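Local coordinates for protein beta-N-acetylhexosaminidase (Bacteroides fragilis, PDB 4PYS) that probably removes terminal beta-linked N-acetylhexosamine units from glycans by hydrolysis, as many family 20 glycoside hydrolases do, at residues A[48-53]-A[104-109]; A[326-331]-A[338-343]; A[407-412]-A[472-477]. One frame throughout, in Å; residues are numbered along the deposited sequence.

Contact 1. Residues A[48-53]-A[104-109]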
loop_
_atom_site.group_PDB
_atom_site.type_symbol
_atom_site.label_atom_id
_atom_site.label_comp_id
_atom_site.label_asym_id
_atom_site.label_seq_id
_atom_site.Cartn_x
_atom_site.Cartn_y
_atom_site.Cartn_z
ATOM N N GLU A 48 20.656 3.106 8.245
ATOM C CA GLU A 48 20.679 2.475 6.935
ATOM C C GLU A 48 20.826 3.477 5.785
ATOM O O GLU A 48 21.485 3.187 4.781
ATOM C CB GLU A 48 19.397 1.657 6.756
ATOM C CG GLU A 48 19.317 0.894 5.449
ATOM C CD GLU A 48 17.984 0.191 5.280
ATOM O OE1 GLU A 48 17.577 -0.564 6.194
ATOM O OE2 GLU A 48 17.344 0.404 4.231
ATOM N N LYS A 49 20.224 4.652 5.930
ATOM C CA LYS A 49 20.077 5.563 4.792
ATOM C C LYS A 49 20.985 6.789 4.851
ATOM O O LYS A 49 21.286 7.385 3.815
ATOM C CB LYS A 49 18.625 6.025 4.655
ATOM C CG LYS A 49 17.587 4.911 4.444
ATOM C CD LYS A 49 17.876 4.072 3.198
ATOM C CE LYS A 49 16.645 3.226 2.812
ATOM N NZ LYS A 49 16.983 2.173 1.775
ATOM N N LEU A 50 21.427 7.160 6.052
ATOM C CA LEU A 50 22.155 8.421 6.233
ATOM C C LEU A 50 23.550 8.269 6.847
ATOM O O LEU A 50 24.554 8.576 6.200
ATOM C CB LEU A 50 21.305 9.404 7.050
ATOM C CG LEU A 50 20.065 9.922 6.316
ATOM C CD1 LEU A 50 19.102 10.615 7.260
ATOM C CD2 LEU A 50 20.511 10.868 5.214
ATOM N N VAL A 51 23.608 7.816 8.098
ATOM C CA VAL A 51 24.883 7.688 8.813
ATOM C C VAL A 51 24.919 6.358 9.545
ATOM O O VAL A 51 24.057 6.102 10.385
ATOM C CB VAL A 51 25.047 8.802 9.875
ATOM C CG1 VAL A 51 26.395 8.673 10.602
ATOM C CG2 VAL A 51 24.903 10.173 9.247
ATOM N N PRO A 52 25.927 5.520 9.249
ATOM C CA PRO A 52 26.069 4.221 9.917
ATOM C C PRO A 52 26.218 4.396 11.421
ATOM O O PRO A 52 26.868 5.350 11.848
ATOM C CB PRO A 52 27.397 3.684 9.361
ATOM C CG PRO A 52 27.657 4.457 8.113
ATOM C CD PRO A 52 27.063 5.808 8.351
ATOM N N GLU A 53 25.663 3.479 12.207
ATOM C CA GLU A 53 25.784 3.542 13.663
ATOM C C GLU A 53 27.237 3.693 14.138
ATOM O O GLU A 53 27.499 4.317 15.170
ATOM C CB GLU A 53 25.110 2.321 14.306
ATOM C CG GLU A 53 25.182 2.280 15.834
ATOM C CD GLU A 53 24.208 1.287 16.445
ATOM O OE1 GLU A 53 23.575 0.524 15.685
ATOM O OE2 GLU A 53 24.072 1.277 17.686
ATOM N N GLN A 104 13.347 10.669 5.558
ATOM C CA GLN A 104 13.202 10.550 4.107
ATOM C C GLN A 104 13.503 11.890 3.427
ATOM O O GLN A 104 14.099 11.929 2.356
ATOM C CB GLN A 104 11.793 10.072 3.725
ATOM C CG GLN A 104 11.437 8.671 4.205
ATOM C CD GLN A 104 12.279 7.579 3.553
ATOM O OE1 GLN A 104 13.158 7.848 2.722
ATOM N NE2 GLN A 104 11.999 6.335 3.922
ATOM N N SER A 105 13.093 12.995 4.043
ATOM C CA SER A 105 13.431 14.303 3.478
ATOM C C SER A 105 14.937 14.602 3.545
ATOM O O SER A 105 15.506 15.137 2.590
ATOM C CB SER A 105 12.619 15.423 4.142
ATOM O OG SER A 105 11.254 15.329 3.763
ATOM N N LEU A 106 15.576 14.263 4.663
ATOM C CA LEU A 106 17.019 14.478 4.800
ATOM C C LEU A 106 17.783 13.694 3.734
ATOM O O LEU A 106 18.789 14.173 3.201
ATOM C CB LEU A 106 17.507 14.083 6.202
ATOM C CG LEU A 106 17.157 15.036 7.348
ATOM C CD1 LEU A 106 17.539 14.421 8.697
ATOM C CD2 LEU A 106 17.859 16.377 7.160
ATOM N N ARG A 107 17.313 12.486 3.420
ATOM C CA ARG A 107 17.934 11.676 2.364
ATOM C C ARG A 107 18.027 12.440 1.055
ATOM O O ARG A 107 19.052 12.396 0.370
ATOM C CB ARG A 107 17.092 10.433 2.081
ATOM C CG ARG A 107 17.246 9.299 3.041
ATOM C CD ARG A 107 16.330 8.157 2.593
ATOM N NE ARG A 107 16.854 7.406 1.448
ATOM C CZ ARG A 107 16.171 6.443 0.831
ATOM N NH1 ARG A 107 14.945 6.142 1.240
ATOM N NH2 ARG A 107 16.709 5.779 -0.184
ATOM N N GLN A 108 16.936 13.120 0.699
ATOM C CA GLN A 108 16.870 13.861 -0.556
ATOM C C GLN A 108 17.465 15.259 -0.465
ATOM O O GLN A 108 17.799 15.855 -1.485
ATOM C CB GLN A 108 15.420 13.947 -1.041
ATOM C CG GLN A 108 14.875 12.593 -1.451
ATOM C CD GLN A 108 13.493 12.669 -2.058
ATOM O OE1 GLN A 108 13.177 13.598 -2.805
ATOM N NE2 GLN A 108 12.660 11.688 -1.744
ATOM N N TRP A 109 17.599 15.782 0.749
ATOM C CA TRP A 109 18.091 17.137 0.927
ATOM C C TRP A 109 19.623 17.186 0.906
ATOM O O TRP A 109 20.211 18.203 0.558
ATOM C CB TRP A 109 17.526 17.742 2.225
ATOM C CG TRP A 109 17.724 19.225 2.327
ATOM C CD1 TRP A 109 18.548 19.891 3.192
ATOM C CD2 TRP A 109 17.077 20.230 1.535
ATOM N NE1 TRP A 109 18.456 21.248 2.981
ATOM C CE2 TRP A 109 17.564 21.480 1.963
ATOM C CE3 TRP A 109 16.135 20.191 0.498
ATOM C CZ2 TRP A 109 17.136 22.689 1.387
ATOM C CZ3 TRP A 109 15.712 21.386 -0.069
ATOM C CH2 TRP A 109 16.212 22.616 0.373
#

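Contact 2. Residues A[326-331]-A[338-343]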
loop_
_atom_site.group_PDB
_atom_site.type_symbol
_atom_site.label_atom_id
_atom_site.label_comp_id
_atom_site.label_asym_id
_atom_site.label_seq_id
_atom_site.Cartn_x
_atom_site.Cartn_y
_atom_site.Cartn_z
ATOM N N ARG A 326 -20.556 -11.275 8.405
ATOM C CA ARG A 326 -20.099 -12.216 9.427
ATOM C C ARG A 326 -18.588 -12.120 9.646
ATOM O O ARG A 326 -18.112 -12.170 10.783
ATOM C CB ARG A 326 -20.477 -13.655 9.067
ATOM C CG ARG A 326 -21.972 -13.936 8.967
ATOM C CD ARG A 326 -22.737 -13.504 10.215
ATOM N NE ARG A 326 -23.621 -12.382 9.911
ATOM C CZ ARG A 326 -23.730 -11.287 10.657
ATOM N NH1 ARG A 326 -23.022 -11.167 11.772
ATOM N NH2 ARG A 326 -24.553 -10.313 10.294
HETATM N N MSE A 327 -17.833 -11.975 8.557
HETATM C CA MSE A 327 -16.382 -11.906 8.665
HETATM C C MSE A 327 -15.941 -10.570 9.246
HETATM O O MSE A 327 -15.001 -10.507 10.030
HETATM C CB MSE A 327 -15.716 -12.109 7.301
HETATM C CG MSE A 327 -16.114 -13.393 6.599
HETATM SE SE MSE A 327 -15.803 -15.032 7.593
HETATM C CE MSE A 327 -14.141 -14.709 8.443
ATOM N N ALA A 328 -16.606 -9.496 8.841
ATOM C CA ALA A 328 -16.303 -8.184 9.385
ATOM C C ALA A 328 -16.648 -8.147 10.874
ATOM O O ALA A 328 -15.920 -7.558 11.672
ATOM C CB ALA A 328 -17.057 -7.111 8.628
ATOM N N ASP A 329 -17.756 -8.780 11.252
ATOM C CA ASP A 329 -18.120 -8.824 12.665
ATOM C C ASP A 329 -17.070 -9.581 13.464
ATOM O O ASP A 329 -16.759 -9.215 14.599
ATOM C CB ASP A 329 -19.500 -9.444 12.873
ATOM C CG ASP A 329 -20.560 -8.402 13.167
ATOM O OD1 ASP A 329 -20.504 -7.784 14.253
ATOM O OD2 ASP A 329 -21.448 -8.204 12.311
ATOM N N TYR A 330 -16.519 -10.632 12.866
ATOM C CA TYR A 330 -15.457 -11.388 13.508
ATOM C C TYR A 330 -14.232 -10.505 13.729
ATOM O O TYR A 330 -13.635 -10.508 14.812
ATOM C CB TYR A 330 -15.067 -12.600 12.667
ATOM C CG TYR A 330 -14.187 -13.544 13.428
ATOM C CD1 TYR A 330 -14.691 -14.243 14.515
ATOM C CD2 TYR A 330 -12.848 -13.720 13.089
ATOM C CE1 TYR A 330 -13.905 -15.102 15.237
ATOM C CE2 TYR A 330 -12.044 -14.592 13.814
ATOM C CZ TYR A 330 -12.586 -15.275 14.889
ATOM O OH TYR A 330 -11.822 -16.150 15.631
ATOM N N LEU A 331 -13.859 -9.759 12.693
ATOM C CA LEU A 331 -12.738 -8.837 12.794
ATOM C C LEU A 331 -13.038 -7.774 13.849
ATOM O O LEU A 331 -12.150 -7.375 14.605
ATOM C CB LEU A 331 -12.438 -8.196 11.442
ATOM C CG LEU A 331 -11.708 -9.105 10.456
ATOM C CD1 LEU A 331 -11.496 -8.385 9.144
ATOM C CD2 LEU A 331 -10.378 -9.549 11.052
ATOM N N ALA A 338 -12.455 -3.861 8.743
ATOM C CA ALA A 338 -12.483 -4.738 7.576
ATOM C C ALA A 338 -12.632 -3.919 6.306
ATOM O O ALA A 338 -13.599 -3.162 6.167
ATOM C CB ALA A 338 -13.632 -5.717 7.700
ATOM N N ILE A 339 -11.690 -4.063 5.373
ATOM C CA ILE A 339 -11.790 -3.343 4.109
ATOM C C ILE A 339 -12.356 -4.275 3.044
ATOM O O ILE A 339 -11.947 -5.432 2.955
ATOM C CB ILE A 339 -10.422 -2.824 3.614
ATOM C CG1 ILE A 339 -9.727 -1.993 4.695
ATOM C CG2 ILE A 339 -10.597 -1.987 2.344
ATOM C CD1 ILE A 339 -8.246 -1.682 4.377
ATOM N N PHE A 340 -13.290 -3.768 2.242
ATOM C CA PHE A 340 -13.858 -4.535 1.135
ATOM C C PHE A 340 -13.735 -3.719 -0.137
ATOM O O PHE A 340 -13.815 -2.496 -0.087
ATOM C CB PHE A 340 -15.348 -4.803 1.363
ATOM C CG PHE A 340 -15.645 -5.737 2.499
ATOM C CD1 PHE A 340 -15.507 -7.112 2.341
ATOM C CD2 PHE A 340 -16.104 -5.247 3.709
ATOM C CE1 PHE A 340 -15.802 -7.980 3.379
ATOM C CE2 PHE A 340 -16.405 -6.110 4.761
ATOM C CZ PHE A 340 -16.250 -7.478 4.593
ATOM N N TRP A 341 -13.565 -4.378 -1.280
ATOM C CA TRP A 341 -13.667 -3.668 -2.557
ATOM C C TRP A 341 -15.088 -3.130 -2.733
ATOM O O TRP A 341 -16.044 -3.730 -2.251
ATOM C CB TRP A 341 -13.308 -4.591 -3.726
ATOM C CG TRP A 341 -11.874 -5.074 -3.695
ATOM C CD1 TRP A 341 -11.442 -6.353 -3.469
ATOM C CD2 TRP A 341 -10.703 -4.283 -3.886
ATOM N NE1 TRP A 341 -10.070 -6.402 -3.513
ATOM C CE2 TRP A 341 -9.592 -5.142 -3.773
ATOM C CE3 TRP A 341 -10.481 -2.932 -4.155
ATOM C CZ2 TRP A 341 -8.283 -4.690 -3.911
ATOM C CZ3 TRP A 341 -9.174 -2.483 -4.300
ATOM C CH2 TRP A 341 -8.092 -3.359 -4.176
ATOM N N GLY A 342 -15.227 -1.999 -3.424
ATOM C CA GLY A 342 -16.509 -1.313 -3.502
ATOM C C GLY A 342 -17.659 -2.047 -4.185
ATOM O O GLY A 342 -18.818 -1.666 -3.989
ATOM N N ASP A 343 -17.356 -3.076 -4.984
ATOM C CA ASP A 343 -18.393 -3.903 -5.638
ATOM C C ASP A 343 -19.486 -4.305 -4.674
ATOM O O ASP A 343 -20.670 -4.363 -5.023
ATOM C CB ASP A 343 -17.817 -5.235 -6.114
ATOM C CG ASP A 343 -16.625 -5.080 -6.994
ATOM O OD1 ASP A 343 -15.556 -4.724 -6.463
ATOM O OD2 ASP A 343 -16.751 -5.358 -8.203
#

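Contact 3. Residues A[407-412]-A[472-477]. With FMT (formic acid), chain K.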
loop_
_atom_site.group_PDB
_atom_site.type_symbol
_atom_site.label_atom_id
_atom_site.label_comp_id
_atom_site.label_asym_id
_atom_site.label_seq_id
_atom_site.Cartn_x
_atom_site.Cartn_y
_atom_site.Cartn_z
ATOM N N PHE A 407 -2.817 4.712 -19.530
ATOM C CA PHE A 407 -2.755 6.138 -19.182
ATOM C C PHE A 407 -1.321 6.582 -18.909
ATOM O O PHE A 407 -0.448 5.749 -18.654
ATOM C CB PHE A 407 -3.673 6.490 -17.989
ATOM C CG PHE A 407 -3.282 5.849 -16.676
ATOM C CD1 PHE A 407 -2.400 6.487 -15.809
ATOM C CD2 PHE A 407 -3.836 4.638 -16.288
ATOM C CE1 PHE A 407 -2.052 5.919 -14.596
ATOM C CE2 PHE A 407 -3.488 4.064 -15.064
ATOM C CZ PHE A 407 -2.606 4.700 -14.225
ATOM N N ASP A 408 -1.071 7.890 -18.949
ATOM C CA ASP A 408 0.285 8.358 -18.702
ATOM C C ASP A 408 0.386 9.346 -17.546
ATOM O O ASP A 408 -0.563 9.523 -16.773
ATOM C CB ASP A 408 0.922 8.907 -20.011
ATOM C CG ASP A 408 0.346 10.246 -20.448
ATOM O OD1 ASP A 408 -0.498 10.829 -19.734
ATOM O OD2 ASP A 408 0.758 10.737 -21.526
ATOM N N LEU A 409 1.541 9.986 -17.417
ATOM C CA LEU A 409 1.796 10.847 -16.264
ATOM C C LEU A 409 0.884 12.077 -16.245
ATOM O O LEU A 409 0.473 12.538 -15.163
ATOM C CB LEU A 409 3.273 11.265 -16.226
ATOM C CG LEU A 409 3.758 11.939 -14.937
ATOM C CD1 LEU A 409 3.748 10.958 -13.756
ATOM C CD2 LEU A 409 5.161 12.500 -15.141
ATOM N N GLU A 410 0.558 12.603 -17.426
ATOM C CA GLU A 410 -0.401 13.707 -17.517
ATOM C C GLU A 410 -1.787 13.290 -17.051
ATOM O O GLU A 410 -2.461 14.056 -16.365
ATOM C CB GLU A 410 -0.484 14.276 -18.948
ATOM C CG GLU A 410 0.498 15.397 -19.228
ATOM C CD GLU A 410 0.248 16.107 -20.560
ATOM O OE1 GLU A 410 1.236 16.479 -21.214
ATOM O OE2 GLU A 410 -0.927 16.296 -20.942
ATOM N N ASP A 411 -2.228 12.088 -17.425
ATOM C CA ASP A 411 -3.551 11.639 -17.007
ATOM C C ASP A 411 -3.623 11.543 -15.489
ATOM O O ASP A 411 -4.575 12.033 -14.873
ATOM C CB ASP A 411 -3.908 10.274 -17.632
ATOM C CG ASP A 411 -4.011 10.327 -19.140
ATOM O OD1 ASP A 411 -4.632 11.279 -19.678
ATOM O OD2 ASP A 411 -3.478 9.403 -19.799
ATOM N N VAL A 412 -2.626 10.917 -14.872
ATOM C CA VAL A 412 -2.711 10.738 -13.424
ATOM C C VAL A 412 -2.604 12.094 -12.723
ATOM O O VAL A 412 -3.363 12.381 -11.800
ATOM C CB VAL A 412 -1.707 9.687 -12.868
ATOM C CG1 VAL A 412 -0.307 9.953 -13.340
ATOM C CG2 VAL A 412 -1.766 9.645 -11.338
ATOM N N GLU A 472 5.751 22.148 -13.816
ATOM C CA GLU A 472 6.618 22.214 -12.641
ATOM C C GLU A 472 6.848 20.843 -12.018
ATOM O O GLU A 472 7.981 20.490 -11.659
ATOM C CB GLU A 472 6.052 23.162 -11.577
ATOM C CG GLU A 472 6.912 23.183 -10.321
ATOM C CD GLU A 472 6.451 24.200 -9.289
ATOM O OE1 GLU A 472 5.293 24.660 -9.386
ATOM O OE2 GLU A 472 7.250 24.537 -8.388
ATOM N N PHE A 473 5.772 20.076 -11.885
ATOM C CA PHE A 473 5.864 18.744 -11.312
ATOM C C PHE A 473 6.748 17.828 -12.160
ATOM O O PHE A 473 7.612 17.129 -11.635
ATOM C CB PHE A 473 4.482 18.132 -11.188
ATOM C CG PHE A 473 4.528 16.682 -10.854
ATOM C CD1 PHE A 473 4.855 16.281 -9.569
ATOM C CD2 PHE A 473 4.283 15.726 -11.831
ATOM C CE1 PHE A 473 4.927 14.922 -9.256
ATOM C CE2 PHE A 473 4.347 14.379 -11.523
ATOM C CZ PHE A 473 4.676 13.989 -10.238
ATOM N N TYR A 474 6.538 17.835 -13.470
ATOM C CA TYR A 474 7.329 16.990 -14.366
ATOM C C TYR A 474 8.814 17.388 -14.333
ATOM O O TYR A 474 9.705 16.533 -14.403
ATOM C CB TYR A 474 6.746 17.082 -15.779
ATOM C CG TYR A 474 7.428 16.207 -16.806
ATOM C CD1 TYR A 474 7.744 14.882 -16.525
ATOM C CD2 TYR A 474 7.718 16.700 -18.063
ATOM C CE1 TYR A 474 8.363 14.075 -17.488
ATOM C CE2 TYR A 474 8.331 15.911 -19.022
ATOM C CZ TYR A 474 8.646 14.600 -18.725
ATOM O OH TYR A 474 9.258 13.821 -19.686
ATOM N N GLY A 475 9.090 18.685 -14.216
ATOM C CA GLY A 475 10.464 19.144 -14.094
ATOM C C GLY A 475 11.134 18.567 -12.856
ATOM O O GLY A 475 12.317 18.211 -12.885
ATOM N N LYS A 476 10.377 18.462 -11.767
ATOM C CA LYS A 476 10.895 17.886 -10.529
ATOM C C LYS A 476 11.166 16.399 -10.705
ATOM O O LYS A 476 12.204 15.905 -10.270
ATOM C CB LYS A 476 9.890 18.070 -9.385
ATOM C CG LYS A 476 9.681 19.534 -8.958
ATOM C CD LYS A 476 8.662 19.556 -7.791
ATOM C CE LYS A 476 8.288 20.968 -7.420
ATOM N NZ LYS A 476 7.383 20.972 -6.248
ATOM N N VAL A 477 10.226 15.694 -11.337
ATOM C CA VAL A 477 10.407 14.271 -11.649
ATOM C C VAL A 477 11.710 14.046 -12.413
ATOM O O VAL A 477 12.530 13.195 -12.051
ATOM C CB VAL A 477 9.208 13.708 -12.453
ATOM C CG1 VAL A 477 9.528 12.340 -13.041
ATOM C CG2 VAL A 477 7.985 13.603 -11.539
HETATM C C FMT K . 10.719 20.370 -3.567
HETATM O O1 FMT K . 9.943 21.228 -4.011
HETATM O O2 FMT K . 11.554 20.563 -2.672
#

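Contact 1. Residues A[48-53]-A[104-109]
Lys49 crosses the side chain of Arg107 at a slant, and following it outward from the backbone shows how two basic residues can pack by their aliphatic parts. Its CB rests 3.8 Å from Arg107 CD, and CG moves on to Arg107 CD and NE. A bend at the second torsion (chi2 -58°) then turns the chain so that Lys49 CD lies above the centre of the guanidinium, 3.7 Å from its plane. CE continues over the same face, 3.7 Å from Arg107 NH1. At the tip, Lys49 NZ is 4.1 Å from Arg107 NH2, a meeting of like charges probably eased by acids: NZ forms salt bridges with Glu48 OE2, at 3.0 Å, and with Asp154. The guanidinium is held from its own helix, where Arg107 NH1 donates to Gln104 OE1 at 2.9 Å, in the carbonyl plane and on a lone pair, while NH2 bonds to Gln487. Next along the chain, Leu50, the first residue to leave the helix, sets CD1 against Leu106 CB and CD2 against Arg107 CA. The contact thus joins the end of helix 43-49 to helix 96-109, with Leu106 also touching Phe119 of strand 117-126 and Arg107 reaching Trp483 of helix 470-486.

Contact 2. Residues A[326-331]-A[338-343]
Ala328 and Ala338 meet methyl to methyl, CB to CB at 3.8 Å, where a helix passes over the strand that follows it. This is the heart of the aliphatic packing. The small side chains let the backbones come close: the CA atoms of these two residues are 5.5 Å apart, the nearest such pair across the contact. Leu331, one turn further along the helix, adds a second apolar touch. Its CG stands beside the backbone N and anti to the carbonyl carbon (chi1 -76°), and CD1 reaches Ala338 CB at 3.7 Å. The strand methyl is therefore touched by both the alanine and the leucine of the helix.

The aromatic part belongs to Phe340, two residues on from Ala338. Here the methyl of Ala328 approaches the ring edge, near its plane, with CB 4.0 Å from Phe340 CE2 and almost as close to CZ. Ala328 therefore touches both Ala338 and Phe340. The ring also packs on Val356 of the next strand, which touches Ala328 as well.

Polar bonding runs within and around the two elements. Backbone bonds from Tyr330 N to Arg326 O and from Leu331 N to Met327 O maintain the helix, whereas Ala338 and Phe340 pair through their backbones with Val357 of strand 356-360. The axes of 326-331 and 338-341 lie 9.0 Å apart at 154°, nearly antiparallel. An outer helix running antiparallel to the inner strand that follows it, itself one of the parallel strands of the barrel, is the alpha-beta unit characteristic of the TIM-barrel catalytic domain of family 20.

Contact 3. Residues A[407-412]-A[472-477]
A capped helix start packed on a long helix forms this contact: helix 409-415, capped by Asp408, offers its first leucine to helix 470-486. Leu409 carries the contact through both branches of its side chain. Its CG points opposite the backbone N (chi1 -168°), which projects the fork toward two aromatic residues. CD1 comes to the edge of the Phe473 ring, near its plane, 4.1 Å from CE2. The other methyl, CD2, approaches Tyr474 obliquely and lies 3.8 Å from CD1 of that ring. The isobutyl group is thus shared between consecutive aromatics of one helix, and Ala456 of helix 453-462 touches both Leu409 and Phe473. Val477, a turn later, lays CG2 over one face of the Phe473 ring, 3.5 Å above its plane and toward the rim, while Tyr413 stacks with the same ring.

The helix start is secured by reciprocal bonds. Asp411 N donates to Asp408 OD1 at 3.1 Å, nearly along the C-O axis, and Asp408 N donates to Asp411 OD2 at 3.0 Å, 24° out of the carboxylate plane. Away from the leucine, Lys476 NZ makes a weak 3.4 Å bond to O1 of a formic acid molecule, probably from the crystallisation liquor, and a salt bridge to Glu468. The paired aspartates define a capping box, and the leucine just after the N-cap packs this helix start against its neighbour.

In the fold
From the N terminus, contact 1 closes first: the chain leaves helix 43-49, runs through strands of the first mixed sheet, and returns in helix 96-109, all within family 20 domain 2. Contact 2 closes a short local turn inside the catalytic range, between helix 316-333 and strand 337-341. Contact 3 then spans about 60 residues, bringing helix 409-415 to helix 470-486. The three follow in series, neither nested nor crossing. Contacts 1 and 2 lie on opposite sides of the chain's centre, their own centres 39 Å apart. Helix 470-486 links contacts 1 and 3: it supplies one side of contact 3 and also packs on the arginine of contact 1.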